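Local structure of autophagy-related protein 9 (Schizosaccharomyces pombe, 7D0I) at residues A[290-295]-A[306-311]. The protein scrambles phospholipids between the two leaflets of the membrane as a homotrimer with a central pore, supplying membrane for the growing autophagosome. The protein carries 1 engineered substitution. Numbering follows the deposited sequence.
Sequences LKIATA and LYRLLK
Leu290 and Arg308 meet with their side chains running obliquely past each other. The CD2 methyl of Leu290 reaches the helix surface, 3.6 Å from Arg308 CB. Leu290 CD2 lies 3.7 Å from Leu309 CD1, so it sits where two successive helix residues adjoin. Leu309 reaches it because its CG is turned opposite the backbone N (chi1 -161°). Phe285 of helix 253-289 also touches Leu290 and Leu309. The Arg308 chain bends at chi2 (-81°) and passes beside the carbonyl of Leu290. Arg308 CD is 3.2 Å from Leu290 O, while Arg308 CG stands 4.3 Å from Ile292 CG1. The Leu290 and Lys291 carbonyl oxygens lie at the guanidinium edge, near its plane; Arg308 NE is 3.7 Å from Leu290 O, too long for a hydrogen bond. With an alanine at Arg308, these carbonyls would probably lose their cationic neighbour, and Ile292 some of its cover. The guanidinium also has a long, weak ion pair with Asp585 of a neighbouring subunit. The contact thus joins a loop, probably cytoplasmic, to helix 302-312 by apolar packing, with probably a modest attraction between guanidinium and carbonyls. Like charges, with Lys291 NZ 5.3 Å from Lys311 NZ, probably offset part of it.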
loop_
_atom_site.group_PDB
_atom_site.type_symbol
_atom_site.label_atom_id
_atom_site.label_comp_id
_atom_site.label_asym_id
_atom_site.label_seq_id
_atom_site.Cartn_x
_atom_site.Cartn_y
_atom_site.Cartn_z
ATOM N N LEU A 290 -17.320 28.505 -24.521
ATOM C CA LEU A 290 -16.428 27.737 -23.663
ATOM C C LEU A 290 -15.745 28.588 -22.605
ATOM O O LEU A 290 -15.289 28.045 -21.597
ATOM C CB LEU A 290 -15.370 27.022 -24.505
ATOM C CG LEU A 290 -15.817 25.760 -25.234
ATOM C CD1 LEU A 290 -14.663 25.142 -25.970
ATOM C CD2 LEU A 290 -16.390 24.782 -24.241
ATOM N N LYS A 291 -15.672 29.902 -22.811
ATOM C CA LYS A 291 -14.989 30.806 -21.888
ATOM C C LYS A 291 -13.543 30.370 -21.668
ATOM O O LYS A 291 -13.081 30.203 -20.539
ATOM C CB LYS A 291 -15.744 30.922 -20.562
ATOM C CG LYS A 291 -17.048 31.701 -20.663
ATOM C CD LYS A 291 -17.750 31.781 -19.318
ATOM C CE LYS A 291 -18.305 30.431 -18.896
ATOM N NZ LYS A 291 -19.456 30.017 -19.739
ATOM N N ILE A 292 -12.830 30.175 -22.772
ATOM C CA ILE A 292 -11.399 29.899 -22.764
ATOM C C ILE A 292 -10.706 31.085 -23.412
ATOM O O ILE A 292 -11.005 31.436 -24.561
ATOM C CB ILE A 292 -11.065 28.590 -23.496
ATOM C CG1 ILE A 292 -11.715 27.408 -22.783
ATOM C CG2 ILE A 292 -9.568 28.393 -23.576
ATOM C CD1 ILE A 292 -11.402 26.089 -23.398
ATOM N N ALA A 293 -9.791 31.706 -22.679
ATOM C CA ALA A 293 -9.155 32.927 -23.141
ATOM C C ALA A 293 -8.276 32.667 -24.357
ATOM O O ALA A 293 -7.661 31.606 -24.493
ATOM C CB ALA A 293 -8.321 33.543 -22.019
ATOM N N THR A 294 -8.212 33.660 -25.243
ATOM C CA THR A 294 -7.359 33.558 -26.420
ATOM C C THR A 294 -5.893 33.401 -26.049
ATOM O O THR A 294 -5.117 32.862 -26.841
ATOM C CB THR A 294 -7.539 34.789 -27.303
ATOM O OG1 THR A 294 -8.935 35.071 -27.444
ATOM C CG2 THR A 294 -6.947 34.551 -28.679
ATOM N N ALA A 295 -5.497 33.863 -24.867
ATOM C CA ALA A 295 -4.130 33.709 -24.403
ATOM C C ALA A 295 -3.890 32.382 -23.707
ATOM O O ALA A 295 -2.731 32.001 -23.515
ATOM C CB ALA A 295 -3.764 34.855 -23.458
ATOM N N LEU A 306 -12.765 19.714 -22.222
ATOM C CA LEU A 306 -13.862 18.780 -21.984
ATOM C C LEU A 306 -14.712 19.218 -20.805
ATOM O O LEU A 306 -15.941 19.101 -20.838
ATOM C CB LEU A 306 -13.320 17.379 -21.737
ATOM C CG LEU A 306 -12.925 16.600 -22.977
ATOM C CD1 LEU A 306 -12.436 15.232 -22.580
ATOM C CD2 LEU A 306 -14.111 16.505 -23.896
ATOM N N TYR A 307 -14.073 19.700 -19.740
ATOM C CA TYR A 307 -14.805 20.201 -18.585
ATOM C C TYR A 307 -15.728 21.343 -18.985
ATOM O O TYR A 307 -16.929 21.323 -18.686
ATOM C CB TYR A 307 -13.804 20.643 -17.522
ATOM C CG TYR A 307 -14.394 21.121 -16.226
ATOM C CD1 TYR A 307 -14.396 22.471 -15.907
ATOM C CD2 TYR A 307 -14.922 20.228 -15.308
ATOM C CE1 TYR A 307 -14.919 22.921 -14.717
ATOM C CE2 TYR A 307 -15.454 20.667 -14.111
ATOM C CZ TYR A 307 -15.447 22.017 -13.820
ATOM O OH TYR A 307 -15.972 22.470 -12.629
ATOM N N ARG A 308 -15.185 22.340 -19.684
ATOM C CA ARG A 308 -16.009 23.456 -20.133
ATOM C C ARG A 308 -17.125 22.985 -21.055
ATOM O O ARG A 308 -18.253 23.485 -20.984
ATOM C CB ARG A 308 -15.148 24.494 -20.845
ATOM C CG ARG A 308 -14.032 25.070 -20.009
ATOM C CD ARG A 308 -14.529 26.162 -19.089
ATOM N NE ARG A 308 -13.418 26.947 -18.566
ATOM C CZ ARG A 308 -12.806 26.701 -17.413
ATOM N NH1 ARG A 308 -13.204 25.694 -16.651
ATOM N NH2 ARG A 308 -11.801 27.469 -17.021
ATOM N N LEU A 309 -16.834 22.021 -21.924
ATOM C CA LEU A 309 -17.820 21.589 -22.903
ATOM C C LEU A 309 -18.954 20.817 -22.249
ATOM O O LEU A 309 -20.102 20.912 -22.690
ATOM C CB LEU A 309 -17.151 20.739 -23.972
ATOM C CG LEU A 309 -17.907 20.589 -25.285
ATOM C CD1 LEU A 309 -17.992 21.926 -25.977
ATOM C CD2 LEU A 309 -17.206 19.577 -26.159
ATOM N N LEU A 310 -18.649 20.040 -21.211
ATOM C CA LEU A 310 -19.709 19.366 -20.472
ATOM C C LEU A 310 -20.516 20.365 -19.656
ATOM O O LEU A 310 -21.736 20.221 -19.520
ATOM C CB LEU A 310 -19.120 18.284 -19.576
ATOM C CG LEU A 310 -20.128 17.280 -19.026
ATOM C CD1 LEU A 310 -20.719 16.474 -20.162
ATOM C CD2 LEU A 310 -19.483 16.373 -17.998
ATOM N N LYS A 311 -19.852 21.386 -19.103
ATOM C CA LYS A 311 -20.575 22.456 -18.425
ATOM C C LYS A 311 -21.587 23.108 -19.359
ATOM O O LYS A 311 -22.757 23.278 -19.005
ATOM C CB LYS A 311 -19.596 23.502 -17.893
ATOM C CG LYS A 311 -20.240 24.853 -17.620
ATOM C CD LYS A 311 -19.211 25.955 -17.429
ATOM C CE LYS A 311 -18.445 25.797 -16.132
ATOM N NZ LYS A 311 -17.469 26.903 -15.940
#